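N-acylglucosamine 2-epimerase (Marinomonas mediterranea, PDB 5X32) catalyses the reversible isomerization of D-mannose to D-fructose, and of D-lyxose with lower efficiency, as a monomeric member of the N-acylglucosamine 2-epimerase family. Local coordinates at residues A[62-65]-A[66-69]; A[158-161]-A[162-166]; A[330-333]-A[334-338]. All blocks are in the same frame, centred on the assembly; numbering follows the deposited sequence.

Contacts 1 and 3 lie on one helix each, contact 3 with the residue that caps it, and are partly buried, whereas contact 2 is a turn at the surface. Contact 1 finishes helix 52-69, and side-chain donors from His68 and Thr69 join the amides on carbonyls one turn before its end. Contact 3 starts helix 331-347, with an aspartate at the N-cap and a lysine folded back onto the first turn. Contact 2, at the end of strand 155-160, relies on a type I turn and an isoleucine against a tryptophan edge. Contacts 2 and 3 lie on opposite sides of the chain's centre, their own centres about 44 Å apart; those of contacts 1 and 3 are about 28 Å apart.

Contact 1: residues A[62-65]-A[66-69]; sequences FAQA and YLHT
His68 and Thr69 each send a side-chain donor back to the carbonyl four residues earlier, which their own backbone amides also use. His68 ND1 bonds to Gln64 O at 2.8 Å, with the acceptor in the plane of the imidazole, 11° out of it. His68 N reaches the same Gln64 O from the other face of the carbonyl plane at 3.0 Å. With CG beside the backbone N (chi1 -73°), the ring of His68 folds back along the helix and turns its ND1 edge to that oxygen. The bond requires a hydrogen on ND1 and probably settles which way the ring is flipped. Ala65 O is gripped in the same manner: Thr69 N lies 2.9 Å from it, and Thr69 OG1, on the opposite face and well above the carbonyl plane, 2.7 Å. One step earlier, Leu67 N donates to Ala63 O in the ordinary helical way.

Gln64 runs side by side with His68, its amide plane turned 56° from the ring, and Gln64 OE1 lies 3.5 Å from His68 CE1. Bent at chi2, the glutamine holds its other amide atom, NE2, to Asn124 of helix 112-127. Tyr386 of helix 379-390 stacks on the His68 ring, while Tyr74 of helix 72-89 touches Ala65 and Thr69. Thr69 OG1 also bonds to Ile71 N, tying the last turn to the link into the next helix. Side chains thus supplement the backbone bonding at the C-terminal end of helix 52-69, where it packs among neighbouring helices of the family's (alpha/alpha)6 barrel.

Contact 2: residues A[158-161]-A[162-166]; sequences DEIS and SDWKT
Ile160 and Trp164 cross at about a right angle beside a type I beta turn, Ser161 to Trp164, that follows strand 155-160. Ile160 CD1 lies in the plane of the indole and meets its edge, 4.0 Å from Trp164 CZ3. The other branch, Ile160 CG2, sits anti to the backbone N and rests on the tryptophan's main chain, 3.6 Å from Trp164 C. One residue therefore touches both the ring and the backbone of the other. Trp164 has CG beside its backbone N (chi1 -69°), which swings the indole back toward the strand end; there it stacks with His147 and touches Leu143 of helix 133-147. Ser162 O stands over one indole face, offset toward the rim.

The turn is closed by Trp164 N, which donates to Ser161 O at 3.1 Å from well above the carbonyl plane; the same oxygen accepts from Asn110 ND2 of strand 104-111. Asp163 forms an Asx turn by accepting from Lys165 N through OD2, although the exact place of that oxygen is doubtful. Beyond the turn the chain comes back alongside the strand, and Ser161 N bonds to Thr166 O at 3.1 Å, with an N-H...O angle of 152°.

Contact 3: residues A[330-333]-A[334-338]; sequences DETY and YKQYL
The first turns of helix 331-347 are tied by regular i to i+4 backbone bonds, Lys335 N to Glu331 O at 2.9 Å and Tyr337 N to Tyr333 O among them. Lys335 bends at chi3 and chi4 so that NZ also donates to Glu331 O, 3.2 Å away and on the opposite face of the carbonyl plane from Lys335 N; this oxygen thereby accepts from two donors. The ammonium lies 73° out of that plane. Glu331 OE1 is 4.1 Å from Lys335 NZ, beyond a salt bridge, and the glutamate's other oxygen bonds to Tyr325 OH. The Glu331 carboxylate runs beside the Tyr334 ring, Glu331 OE1 3.7 Å from Tyr334 CD2 and the planes 52° apart.

On another side of the helix, Gln336 extends beyond CG alongside Thr332 and Tyr333. Gln336 OE1 lies 3.4 Å from Tyr333 CD1 and 3.7 Å from Thr332 CG2, with the amide plane turned 42° from the ring. Cutting Gln336 back to an alanine would probably leave Tyr333 CD1 and CE1 and Thr332 CG2 without this neighbour. Tyr333 OH is held by Asp280 of helix 271-286, and Tyr337 OH by Phe6 O.

Ahead of the first turn, Asp330 caps the helix: Asp330 OD1 accepts from Thr332 N and Thr332 OG1, both at 2.9 Å. The Asp330 carboxylate thus takes up a first-turn amide and probably suits the positive end of the helix dipole, whereas the Lys335 ammonium is placed by the Glu331 carbonyl, with the Glu331 carboxylate nearby.

Contact 1: residues A[62-65]-A[66-69]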
# COMPACT_ATOMS: atom_id res chain seq x y z
N PHE A 62 12.75 -2.98 4.63
CA PHE A 62 14.19 -3.02 4.87
C PHE A 62 14.95 -2.56 3.63
O PHE A 62 15.98 -1.90 3.75
CB PHE A 62 14.63 -4.42 5.28
CG PHE A 62 14.17 -4.79 6.66
CD1 PHE A 62 14.67 -4.13 7.77
CD2 PHE A 62 13.23 -5.79 6.85
CE1 PHE A 62 14.26 -4.45 9.05
CE2 PHE A 62 12.80 -6.11 8.11
CZ PHE A 62 13.32 -5.45 9.22
N ALA A 63 14.41 -2.85 2.46
CA ALA A 63 15.04 -2.39 1.23
C ALA A 63 15.05 -0.86 1.17
O ALA A 63 16.10 -0.25 0.99
CB ALA A 63 14.36 -2.97 0.02
N GLN A 64 13.88 -0.25 1.33
CA GLN A 64 13.76 1.20 1.29
C GLN A 64 14.66 1.87 2.36
O GLN A 64 15.33 2.89 2.10
CB GLN A 64 12.31 1.61 1.49
CG GLN A 64 11.42 1.30 0.30
CD GLN A 64 11.84 2.05 -0.93
OE1 GLN A 64 12.12 3.25 -0.88
NE2 GLN A 64 11.93 1.34 -2.05
N ALA A 65 14.70 1.26 3.55
CA ALA A 65 15.54 1.80 4.61
C ALA A 65 17.01 1.72 4.22
O ALA A 65 17.80 2.60 4.52
CB ALA A 65 15.30 1.07 5.91
N TYR A 66 17.38 0.65 3.53
CA TYR A 66 18.76 0.52 3.10
C TYR A 66 19.09 1.54 2.03
O TYR A 66 20.17 2.12 2.02
CB TYR A 66 19.05 -0.89 2.60
CG TYR A 66 20.39 -0.99 1.91
CD1 TYR A 66 21.58 -1.01 2.64
CD2 TYR A 66 20.47 -1.08 0.52
CE1 TYR A 66 22.80 -1.09 2.02
CE2 TYR A 66 21.69 -1.17 -0.11
CZ TYR A 66 22.85 -1.18 0.64
OH TYR A 66 24.06 -1.27 -0.00
N LEU A 67 18.15 1.76 1.12
CA LEU A 67 18.38 2.70 0.04
C LEU A 67 18.53 4.12 0.57
O LEU A 67 19.23 4.93 -0.04
CB LEU A 67 17.25 2.62 -0.98
CG LEU A 67 17.35 1.37 -1.85
CD1 LEU A 67 16.17 1.20 -2.78
CD2 LEU A 67 18.68 1.36 -2.63
N HIS A 68 17.89 4.42 1.70
CA HIS A 68 17.94 5.79 2.22
C HIS A 68 18.99 6.04 3.31
O HIS A 68 19.54 7.14 3.39
CB HIS A 68 16.57 6.20 2.75
CG HIS A 68 15.57 6.48 1.68
ND1 HIS A 68 14.95 5.47 0.96
CD2 HIS A 68 15.09 7.64 1.18
CE1 HIS A 68 14.12 6.01 0.09
NE2 HIS A 68 14.18 7.32 0.20
N THR A 69 19.25 5.04 4.14
CA THR A 69 20.19 5.21 5.25
C THR A 69 21.51 4.56 4.94
O THR A 69 22.51 4.80 5.64
CB THR A 69 19.68 4.60 6.56
OG1 THR A 69 19.57 3.17 6.42
CG2 THR A 69 18.33 5.21 6.95

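Contact 2: residues A[158-161]-A[162-166]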
# COMPACT_ATOMS: atom_id res chain seq x y z
N ASP A 158 -9.31 -11.06 -9.66
CA ASP A 158 -8.83 -10.99 -8.30
C ASP A 158 -8.14 -12.26 -7.84
O ASP A 158 -6.98 -12.21 -7.41
CB ASP A 158 -9.99 -10.65 -7.36
CG ASP A 158 -9.54 -10.53 -5.91
OD1 ASP A 158 -8.37 -10.13 -5.68
OD2 ASP A 158 -10.35 -10.82 -5.00
N GLU A 159 -8.83 -13.39 -7.92
CA GLU A 159 -8.24 -14.61 -7.40
C GLU A 159 -8.60 -15.87 -8.19
O GLU A 159 -9.71 -16.01 -8.72
CB GLU A 159 -8.60 -14.79 -5.93
CG GLU A 159 -10.05 -15.01 -5.65
CD GLU A 159 -10.27 -15.69 -4.32
OE1 GLU A 159 -10.24 -16.95 -4.27
OE2 GLU A 159 -10.45 -14.97 -3.31
N ILE A 160 -7.62 -16.76 -8.28
CA ILE A 160 -7.78 -18.12 -8.78
C ILE A 160 -7.40 -19.14 -7.69
O ILE A 160 -6.52 -18.88 -6.87
CB ILE A 160 -6.90 -18.35 -10.02
CG1 ILE A 160 -7.05 -17.18 -11.00
CG2 ILE A 160 -7.20 -19.68 -10.68
CD1 ILE A 160 -5.84 -16.95 -11.88
N SER A 161 -8.02 -20.31 -7.70
CA SER A 161 -7.74 -21.31 -6.67
C SER A 161 -6.31 -21.84 -6.81
O SER A 161 -5.62 -21.50 -7.77
CB SER A 161 -8.74 -22.45 -6.74
OG SER A 161 -8.65 -23.10 -7.99
N SER A 162 -5.86 -22.65 -5.86
CA SER A 162 -4.47 -23.12 -5.88
C SER A 162 -4.14 -24.01 -7.08
O SER A 162 -3.04 -23.94 -7.62
CB SER A 162 -4.13 -23.88 -4.59
OG SER A 162 -5.18 -24.77 -4.22
N ASP A 163 -5.11 -24.83 -7.50
CA ASP A 163 -4.97 -25.73 -8.66
C ASP A 163 -4.84 -24.98 -9.99
O ASP A 163 -4.44 -25.58 -11.00
CB ASP A 163 -6.13 -26.74 -8.70
CG ASP A 163 -7.50 -26.08 -8.69
OD1 ASP A 163 -8.47 -26.78 -8.31
OD2 ASP A 163 -7.62 -24.88 -9.02
N TRP A 164 -5.23 -23.70 -9.98
CA TRP A 164 -5.32 -22.80 -11.15
C TRP A 164 -6.59 -23.04 -11.96
O TRP A 164 -6.69 -22.58 -13.09
CB TRP A 164 -4.11 -22.94 -12.08
CG TRP A 164 -2.81 -22.45 -11.54
CD1 TRP A 164 -1.68 -23.20 -11.37
CD2 TRP A 164 -2.46 -21.11 -11.18
NE1 TRP A 164 -0.66 -22.41 -10.89
CE2 TRP A 164 -1.11 -21.13 -10.77
CE3 TRP A 164 -3.15 -19.90 -11.15
CZ2 TRP A 164 -0.44 -19.98 -10.33
CZ3 TRP A 164 -2.49 -18.76 -10.71
CH2 TRP A 164 -1.15 -18.81 -10.31
N LYS A 165 -7.58 -23.72 -11.38
CA LYS A 165 -8.70 -24.19 -12.19
C LYS A 165 -10.01 -23.45 -11.96
O LYS A 165 -10.81 -23.31 -12.88
CB LYS A 165 -8.96 -25.68 -11.98
CG LYS A 165 -7.81 -26.60 -12.33
CD LYS A 165 -8.07 -28.02 -11.82
CE LYS A 165 -9.54 -28.27 -11.45
NZ LYS A 165 -9.79 -29.73 -11.21
N THR A 166 -10.23 -22.99 -10.74
CA THR A 166 -11.47 -22.28 -10.43
C THR A 166 -11.25 -20.77 -10.31
O THR A 166 -10.65 -20.30 -9.35
CB THR A 166 -12.09 -22.79 -9.11
OG1 THR A 166 -12.32 -24.20 -9.20
CG2 THR A 166 -13.40 -22.07 -8.82

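Contact 3: residues A[330-333]-A[334-338]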
# COMPACT_ATOMS: atom_id res chain seq x y z
N ASP A 330 -1.38 25.18 -4.64
CA ASP A 330 -2.55 25.55 -3.87
C ASP A 330 -2.23 25.29 -2.40
O ASP A 330 -1.99 24.14 -2.01
CB ASP A 330 -3.77 24.74 -4.35
CG ASP A 330 -5.04 25.14 -3.63
OD1 ASP A 330 -4.98 25.88 -2.62
OD2 ASP A 330 -6.13 24.66 -4.05
N GLU A 331 -2.30 26.33 -1.56
CA GLU A 331 -1.93 26.20 -0.15
C GLU A 331 -2.98 25.44 0.65
O GLU A 331 -2.74 25.04 1.80
CB GLU A 331 -1.71 27.57 0.49
CG GLU A 331 -0.40 28.19 0.08
CD GLU A 331 0.74 27.67 0.91
OE1 GLU A 331 0.51 27.35 2.10
OE2 GLU A 331 1.87 27.56 0.37
N THR A 332 -4.12 25.21 0.02
CA THR A 332 -5.13 24.34 0.60
C THR A 332 -4.56 22.96 0.91
O THR A 332 -4.77 22.41 2.01
CB THR A 332 -6.31 24.19 -0.37
OG1 THR A 332 -6.92 25.47 -0.54
CG2 THR A 332 -7.33 23.21 0.18
N TYR A 333 -3.83 22.39 -0.05
CA TYR A 333 -3.34 21.04 0.12
C TYR A 333 -2.23 21.03 1.17
O TYR A 333 -2.17 20.11 1.98
CB TYR A 333 -2.84 20.48 -1.21
CG TYR A 333 -3.96 20.37 -2.21
CD1 TYR A 333 -5.08 19.60 -1.92
CD2 TYR A 333 -3.94 21.07 -3.42
CE1 TYR A 333 -6.13 19.51 -2.81
CE2 TYR A 333 -4.99 20.98 -4.32
CZ TYR A 333 -6.08 20.19 -4.01
OH TYR A 333 -7.15 20.08 -4.86
N TYR A 334 -1.40 22.06 1.21
CA TYR A 334 -0.40 22.14 2.26
C TYR A 334 -1.09 22.12 3.62
O TYR A 334 -0.73 21.32 4.49
CB TYR A 334 0.45 23.40 2.11
CG TYR A 334 1.48 23.59 3.19
CD1 TYR A 334 2.66 22.85 3.19
CD2 TYR A 334 1.26 24.48 4.23
CE1 TYR A 334 3.61 23.03 4.21
CE2 TYR A 334 2.19 24.66 5.24
CZ TYR A 334 3.36 23.93 5.23
OH TYR A 334 4.28 24.11 6.24
N LYS A 335 -2.10 22.97 3.78
CA LYS A 335 -2.82 23.03 5.05
C LYS A 335 -3.44 21.69 5.42
O LYS A 335 -3.48 21.32 6.60
CB LYS A 335 -3.89 24.10 5.01
CG LYS A 335 -3.36 25.44 5.44
CD LYS A 335 -4.43 26.52 5.51
CE LYS A 335 -4.63 27.10 4.14
NZ LYS A 335 -3.28 27.53 3.68
N GLN A 336 -3.92 20.96 4.42
CA GLN A 336 -4.56 19.68 4.68
C GLN A 336 -3.55 18.60 5.06
O GLN A 336 -3.83 17.72 5.87
CB GLN A 336 -5.38 19.25 3.48
CG GLN A 336 -6.71 19.95 3.42
CD GLN A 336 -7.40 19.78 2.09
OE1 GLN A 336 -6.74 19.67 1.05
NE2 GLN A 336 -8.72 19.72 2.11
N TYR A 337 -2.38 18.68 4.44
CA TYR A 337 -1.22 17.90 4.80
C TYR A 337 -0.90 18.09 6.29
O TYR A 337 -0.70 17.10 7.05
CB TYR A 337 -0.05 18.32 3.90
CG TYR A 337 1.26 17.67 4.25
CD1 TYR A 337 1.54 16.38 3.81
CD2 TYR A 337 2.23 18.35 4.96
CE1 TYR A 337 2.74 15.77 4.12
CE2 TYR A 337 3.44 17.75 5.27
CZ TYR A 337 3.69 16.45 4.84
OH TYR A 337 4.88 15.83 5.13
N LEU A 338 -0.87 19.35 6.72
CA LEU A 338 -0.61 19.66 8.13
C LEU A 338 -1.73 19.12 9.03
O LEU A 338 -1.46 18.68 10.14
CB LEU A 338 -0.44 21.16 8.35
CG LEU A 338 0.86 21.68 7.73
CD1 LEU A 338 1.03 23.15 8.02
CD2 LEU A 338 2.08 20.86 8.17